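Local coordinates for putative uncharacterized protein (Cricetid herpesvirus 2, PDB 4ZKQ) that probably binds host chemokines as a decoy receptor of a rodent gammaherpesvirus, dampening chemokine signalling, at residues E145-L150 with M259-L264; T201-Q206 with L239-F244. All coordinates share one frame; numbering follows the deposited sequence.

How the contacts relate
From the N terminus the chain first reaches 145-150, on strand 147-152 of a four-stranded antiparallel sheet. It then makes the turn 201-206, runs out and back through long strands, and returns as 239-244, closing a loop of 32 residues at contact 2. A little further on, 259-264 comes back to 145-150, so contact 1 closes a loop of 108 residues within which the whole of contact 2 lies. The two centres are about 10 Å apart. Strands 233-244 and 260-263 are neighbours in one sheet, probably joined by Val260 N to Gly243 O; contact 1 packs this sheet on the strand 147-152 sheet, while contact 2 fixes a glycosylated turn to it.

Contact 1: E145-L150 with M259-L264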
loop_
_atom_site.group_PDB
_atom_site.type_symbol
_atom_site.label_atom_id
_atom_site.label_comp_id
_atom_site.label_asym_id
_atom_site.label_seq_id
_atom_site.Cartn_x
_atom_site.Cartn_y
_atom_site.Cartn_z
ATOM N N GLU A 145 6.214 2.721 -1.582
ATOM C CA GLU A 145 7.273 1.734 -1.413
ATOM C C GLU A 145 7.985 1.855 -0.068
ATOM O O GLU A 145 8.856 1.046 0.259
ATOM C CB GLU A 145 8.287 1.876 -2.551
ATOM C CG GLU A 145 7.642 2.103 -3.911
ATOM C CD GLU A 145 8.584 1.813 -5.059
ATOM O OE1 GLU A 145 9.139 2.774 -5.631
ATOM O OE2 GLU A 145 8.768 0.622 -5.385
ATOM N N SER A 146 7.612 2.857 0.716
ATOM C CA SER A 146 8.297 3.114 1.977
ATOM C C SER A 146 8.007 2.046 3.008
ATOM O O SER A 146 7.116 1.215 2.829
ATOM C CB SER A 146 7.904 4.486 2.528
ATOM O OG SER A 146 8.185 5.491 1.579
ATOM N N LEU A 147 8.774 2.084 4.093
ATOM C CA LEU A 147 8.733 1.054 5.111
ATOM C C LEU A 147 8.591 1.642 6.500
ATOM O O LEU A 147 8.997 2.774 6.756
ATOM C CB LEU A 147 10.004 0.210 5.053
ATOM C CG LEU A 147 10.420 -0.295 3.677
ATOM C CD1 LEU A 147 11.791 -0.926 3.783
ATOM C CD2 LEU A 147 9.397 -1.282 3.133
ATOM N N ALA A 148 7.998 0.854 7.385
ATOM C CA ALA A 148 8.005 1.135 8.804
ATOM C C ALA A 148 8.828 0.041 9.445
ATOM O O ALA A 148 8.678 -1.130 9.098
ATOM C CB ALA A 148 6.612 1.164 9.371
ATOM N N VAL A 149 9.707 0.428 10.360
ATOM C CA VAL A 149 10.592 -0.516 11.017
ATOM C C VAL A 149 10.360 -0.417 12.507
ATOM O O VAL A 149 10.345 0.674 13.067
ATOM C CB VAL A 149 12.070 -0.244 10.676
ATOM C CG1 VAL A 149 12.969 -1.298 11.306
ATOM C CG2 VAL A 149 12.265 -0.233 9.178
ATOM N N LEU A 150 10.143 -1.564 13.138
ATOM C CA LEU A 150 9.958 -1.627 14.576
ATOM C C LEU A 150 11.126 -2.366 15.191
ATOM O O LEU A 150 11.592 -3.361 14.638
ATOM C CB LEU A 150 8.648 -2.324 14.939
ATOM C CG LEU A 150 7.363 -1.640 14.464
ATOM C CD1 LEU A 150 7.043 -2.072 13.048
ATOM C CD2 LEU A 150 6.232 -1.982 15.401
ATOM N N MET A 259 18.815 4.521 13.771
ATOM C CA MET A 259 18.802 3.605 12.640
ATOM C C MET A 259 17.929 4.141 11.513
ATOM O O MET A 259 16.903 4.785 11.749
ATOM C CB MET A 259 18.317 2.214 13.050
ATOM C CG MET A 259 18.463 1.193 11.934
ATOM S SD MET A 259 18.124 -0.492 12.461
ATOM C CE MET A 259 19.439 -0.734 13.657
ATOM N N VAL A 260 18.366 3.863 10.292
ATOM C CA VAL A 260 17.656 4.243 9.080
ATOM C C VAL A 260 17.569 3.047 8.157
ATOM O O VAL A 260 18.147 1.996 8.443
ATOM C CB VAL A 260 18.363 5.382 8.333
ATOM C CG1 VAL A 260 18.421 6.615 9.193
ATOM C CG2 VAL A 260 19.765 4.948 7.931
ATOM N N TYR A 261 16.862 3.208 7.043
ATOM C CA TYR A 261 16.892 2.207 5.989
ATOM C C TYR A 261 17.167 2.867 4.649
ATOM O O TYR A 261 16.947 4.066 4.472
ATOM C CB TYR A 261 15.579 1.400 5.935
ATOM C CG TYR A 261 14.365 2.134 5.390
ATOM C CD1 TYR A 261 14.216 2.357 4.033
ATOM C CD2 TYR A 261 13.355 2.574 6.236
ATOM C CE1 TYR A 261 13.114 3.013 3.531
ATOM C CE2 TYR A 261 12.248 3.233 5.744
ATOM C CZ TYR A 261 12.131 3.446 4.390
ATOM O OH TYR A 261 11.028 4.098 3.889
ATOM N N VAL A 262 17.663 2.062 3.720
ATOM C CA VAL A 262 17.807 2.452 2.327
ATOM C C VAL A 262 17.255 1.329 1.462
ATOM O O VAL A 262 17.444 0.154 1.780
ATOM C CB VAL A 262 19.288 2.732 1.961
ATOM C CG1 VAL A 262 19.449 2.947 0.467
ATOM C CG2 VAL A 262 19.802 3.942 2.718
ATOM N N HIS A 263 16.552 1.686 0.389
ATOM C CA HIS A 263 16.104 0.708 -0.599
ATOM C C HIS A 263 17.273 0.245 -1.461
ATOM O O HIS A 263 18.060 1.067 -1.927
ATOM C CB HIS A 263 15.018 1.298 -1.506
ATOM C CG HIS A 263 13.764 1.685 -0.790
ATOM N ND1 HIS A 263 12.944 0.762 -0.168
ATOM C CD2 HIS A 263 13.177 2.888 -0.604
ATOM C CE1 HIS A 263 11.919 1.383 0.372
ATOM N NE2 HIS A 263 12.030 2.681 0.125
ATOM N N LEU A 264 17.375 -1.063 -1.683
ATOM C CA LEU A 264 18.382 -1.618 -2.588
ATOM C C LEU A 264 17.736 -2.112 -3.885
ATOM O O LEU A 264 16.561 -2.474 -3.904
ATOM C CB LEU A 264 19.142 -2.757 -1.907
ATOM C CG LEU A 264 19.842 -2.388 -0.598
ATOM C CD1 LEU A 264 20.406 -3.638 0.058
ATOM C CD2 LEU A 264 20.938 -1.356 -0.834
HETATM O O HOH W 1 11.148 5.345 1.554
#
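Leu147 and Tyr261 meet through both backbone and side chain. The amide of Leu147 donates to the phenol, N to OH of Tyr261 at 3.0 Å with an N-H...O angle of 159°. On the apolar side, Leu147 lies over one face of the ring: CB makes a CH-pi contact 4.1 Å from the centroid of Tyr261, and CD1 sits 4.0 Å above the ring plane, over its centre. Val149 CG2 adds an oblique contact with Tyr261 CD2. The phenol can reach across because Tyr261 CG falls between the backbone N and the carbonyl carbon (chi1 72°). Beside it, the imidazole of His263 presents an edge to Ser146 CA, while its CE1 comes within 3.1 Å of Glu145 O and also meets Leu147 CG.

One water fastens the polar end of the contact. It binds Tyr261 OH at 2.6 Å, Ser146 OG at 3.0 Å and His263 NE2 at 3.1 Å, so the phenol oxygen is held by both an amide and a water. The Leu147 carbonyl oxygen, by contrast, is buried here and has no partner in the model.

Strands 147-150 and 260-263 do not pair; they belong to different beta sheets stacked face to face, their axes 8.8 Å apart at closest and 143° from parallel.

A second shell positions these groups. Ser146 OG is also hydrogen-bonded to Thr143 O, which steadies the hydroxyl that the water uses. Strand 147-150 is flanked by its neighbours: backbone hydrogen bonds join Ala148 to Leu73 and Val149 to Phe110, whose side chain packs against both Val149 and Tyr261. On the opposite sheet, Leu242 lies against Tyr261, and Leu147, with the Tyr261 ring on one side, touches Leu238 and Thr240 of strand 233-244 on its other side.

Contact 2: T201-Q206 with L239-F244; sequences TVLENQ and LTALGF. With NAG (2-acetamido-2-deoxy-beta-D-glucopyranose), chain B; NAG (2-acetamido-2-deoxy-beta-D-glucopyranose), chain C.
Glu204 and Phe244 form an antiparallel hydrogen-bonded pair, with Glu204 N to Phe244 O at 2.7 Å and Phe244 N to Glu204 O at 3.0 Å. Glu204 is also the second residue of a type II turn from Leu203 to Gln206, in which Asn205 takes a positive phi (56°). Gly243, having no side chain, lets Glu204 O come within 3.4 Å of its CA and Leu203 pack close against this part of the strand. Gln206 CA makes a C-H...O contact with Leu242 O.

Leu203 drops onto strand 239-244, its CD1 3.5 Å from Gly243 N. The extended Gln206 side chain lays its amide along Ala241 CB and turns OE1 back to accept from Val202 N (2.9 Å) and Leu203 N, tying the loop to itself. Phe244 offers its ring edge to Glu204 O and Asn205 CB. Over one ring face sits O3 of the second sugar (NAG, chain C), 3.4 Å above the plane and over its centre.

Asn205 ND2 is bonded to C1 of the first sugar (NAG, chain B), and Thr207 completes the Asn-X-Thr sequon, its OG1 hydrogen-bonded to Asn205 O: an N-glycosylation site on a beta turn, its glycan folded back over a neighbouring aromatic ring.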
loop_
_atom_site.group_PDB
_atom_site.type_symbol
_atom_site.label_atom_id
_atom_site.label_comp_id
_atom_site.label_asym_id
_atom_site.label_seq_id
_atom_site.Cartn_x
_atom_site.Cartn_y
_atom_site.Cartn_z
ATOM N N THR A 201 28.802 -0.589 0.343
ATOM C CA THR A 201 28.164 -0.117 1.571
ATOM C C THR A 201 27.886 1.382 1.516
ATOM O O THR A 201 28.700 2.155 1.012
ATOM C CB THR A 201 29.046 -0.436 2.804
ATOM O OG1 THR A 201 28.991 -1.841 3.076
ATOM C CG2 THR A 201 28.570 0.309 4.038
ATOM N N VAL A 202 26.724 1.779 2.030
ATOM C CA VAL A 202 26.345 3.187 2.093
ATOM C C VAL A 202 25.927 3.577 3.509
ATOM O O VAL A 202 25.732 4.756 3.804
ATOM C CB VAL A 202 25.204 3.498 1.111
ATOM C CG1 VAL A 202 25.639 3.192 -0.316
ATOM C CG2 VAL A 202 23.958 2.703 1.461
ATOM N N LEU A 203 25.805 2.579 4.380
ATOM C CA LEU A 203 25.457 2.794 5.779
ATOM C C LEU A 203 26.471 2.137 6.694
ATOM O O LEU A 203 27.069 1.128 6.341
ATOM C CB LEU A 203 24.077 2.216 6.096
ATOM C CG LEU A 203 22.831 2.829 5.468
ATOM C CD1 LEU A 203 21.616 2.037 5.927
ATOM C CD2 LEU A 203 22.696 4.292 5.839
ATOM N N GLU A 204 26.635 2.686 7.891
ATOM C CA GLU A 204 27.435 2.024 8.905
ATOM C C GLU A 204 26.679 0.821 9.464
ATOM O O GLU A 204 25.473 0.889 9.704
ATOM C CB GLU A 204 27.800 3.002 10.020
ATOM C CG GLU A 204 28.527 4.238 9.514
ATOM C CD GLU A 204 29.706 3.892 8.623
ATOM O OE1 GLU A 204 30.639 3.219 9.111
ATOM O OE2 GLU A 204 29.694 4.276 7.433
ATOM N N ASN A 205 27.402 -0.278 9.658
ATOM C CA ASN A 205 26.829 -1.532 10.141
ATOM C C ASN A 205 25.686 -2.010 9.247
ATOM O O ASN A 205 24.671 -2.525 9.718
ATOM C CB ASN A 205 26.380 -1.379 11.601
ATOM C CG ASN A 205 27.500 -1.707 12.574
ATOM O OD1 ASN A 205 28.670 -1.712 12.189
ATOM N ND2 ASN A 205 27.156 -1.990 13.829
ATOM N N GLN A 206 25.890 -1.865 7.942
ATOM C CA GLN A 206 24.856 -2.162 6.969
ATOM C C GLN A 206 24.443 -3.621 7.034
ATOM O O GLN A 206 25.275 -4.528 7.004
ATOM C CB GLN A 206 25.320 -1.812 5.560
ATOM C CG GLN A 206 24.240 -2.028 4.514
ATOM C CD GLN A 206 24.526 -1.319 3.211
ATOM O OE1 GLN A 206 25.013 -0.188 3.197
ATOM N NE2 GLN A 206 24.222 -1.982 2.103
ATOM N N LEU A 239 14.094 -5.466 -1.027
ATOM C CA LEU A 239 15.475 -5.584 -0.600
ATOM C C LEU A 239 15.844 -4.319 0.158
ATOM O O LEU A 239 15.859 -3.229 -0.410
ATOM C CB LEU A 239 16.400 -5.809 -1.794
ATOM C CG LEU A 239 17.842 -6.181 -1.436
ATOM C CD1 LEU A 239 17.908 -7.466 -0.617
ATOM C CD2 LEU A 239 18.682 -6.304 -2.698
ATOM N N THR A 240 16.116 -4.479 1.448
ATOM C CA THR A 240 16.267 -3.354 2.354
ATOM C C THR A 240 17.583 -3.393 3.116
ATOM O O THR A 240 17.927 -4.415 3.705
ATOM C CB THR A 240 15.121 -3.324 3.378
ATOM O OG1 THR A 240 13.867 -3.452 2.698
ATOM C CG2 THR A 240 15.148 -2.026 4.161
ATOM N N ALA A 241 18.297 -2.267 3.116
ATOM C CA ALA A 241 19.486 -2.085 3.952
ATOM C C ALA A 241 19.152 -1.315 5.227
ATOM O O ALA A 241 18.627 -0.206 5.165
ATOM C CB ALA A 241 20.571 -1.353 3.174
ATOM N N LEU A 242 19.449 -1.914 6.376
ATOM C CA LEU A 242 19.360 -1.229 7.661
ATOM C C LEU A 242 20.750 -0.823 8.131
ATOM O O LEU A 242 21.721 -1.521 7.857
ATOM C CB LEU A 242 18.717 -2.121 8.717
ATOM C CG LEU A 242 17.308 -2.637 8.414
ATOM C CD1 LEU A 242 16.777 -3.377 9.622
ATOM C CD2 LEU A 242 16.388 -1.502 8.031
ATOM N N GLY A 243 20.836 0.280 8.869
ATOM C CA GLY A 243 22.110 0.749 9.386
ATOM C C GLY A 243 22.053 2.187 9.860
ATOM O O GLY A 243 20.975 2.717 10.131
ATOM N N PHE A 244 23.219 2.819 9.966
ATOM C CA PHE A 244 23.304 4.194 10.451
ATOM C C PHE A 244 24.057 5.059 9.461
ATOM O O PHE A 244 25.086 4.648 8.921
ATOM C CB PHE A 244 23.986 4.248 11.816
ATOM C CG PHE A 244 23.444 3.259 12.800
ATOM C CD1 PHE A 244 23.918 1.960 12.824
ATOM C CD2 PHE A 244 22.463 3.627 13.706
ATOM C CE1 PHE A 244 23.421 1.045 13.729
ATOM C CE2 PHE A 244 21.963 2.714 14.616
ATOM C CZ PHE A 244 22.442 1.424 14.627
HETATM C C1 NAG B . 28.170 -2.339 14.804
HETATM C C2 NAG B . 29.269 -1.344 14.975
HETATM C C3 NAG B . 29.190 -0.720 16.376
HETATM C C4 NAG B . 27.727 -0.447 16.701
HETATM C C5 NAG B . 27.051 -1.780 16.926
HETATM C C6 NAG B . 25.562 -1.725 16.614
HETATM C C7 NAG B . 31.421 -1.671 13.745
HETATM C C8 NAG B . 32.701 -2.428 13.604
HETATM N N2 NAG B . 30.498 -2.024 14.802
HETATM O O3 NAG B . 29.902 0.473 16.404
HETATM O O4 NAG B . 27.709 0.367 17.860
HETATM O O5 NAG B . 27.643 -2.767 16.091
HETATM O O6 NAG B . 24.820 -1.934 17.811
HETATM O O7 NAG B . 31.178 -0.765 12.968
HETATM C C1 NAG C . 26.624 1.323 17.992
HETATM C C2 NAG C . 26.440 2.216 16.813
HETATM C C3 NAG C . 25.379 3.288 17.149
HETATM C C4 NAG C . 24.110 2.695 17.778
HETATM C C5 NAG C . 24.412 1.626 18.803
HETATM C C6 NAG C . 23.126 0.890 19.156
HETATM C C7 NAG C . 27.842 3.551 15.250
HETATM C C8 NAG C . 29.138 4.226 14.942
HETATM N N2 NAG C . 27.665 2.855 16.504
HETATM O O3 NAG C . 25.014 3.942 15.974
HETATM O O4 NAG C . 23.396 3.738 18.405
HETATM O O5 NAG C . 25.351 0.703 18.275
HETATM O O6 NAG C . 23.401 -0.157 20.079
HETATM O O7 NAG C . 26.932 3.593 14.440
#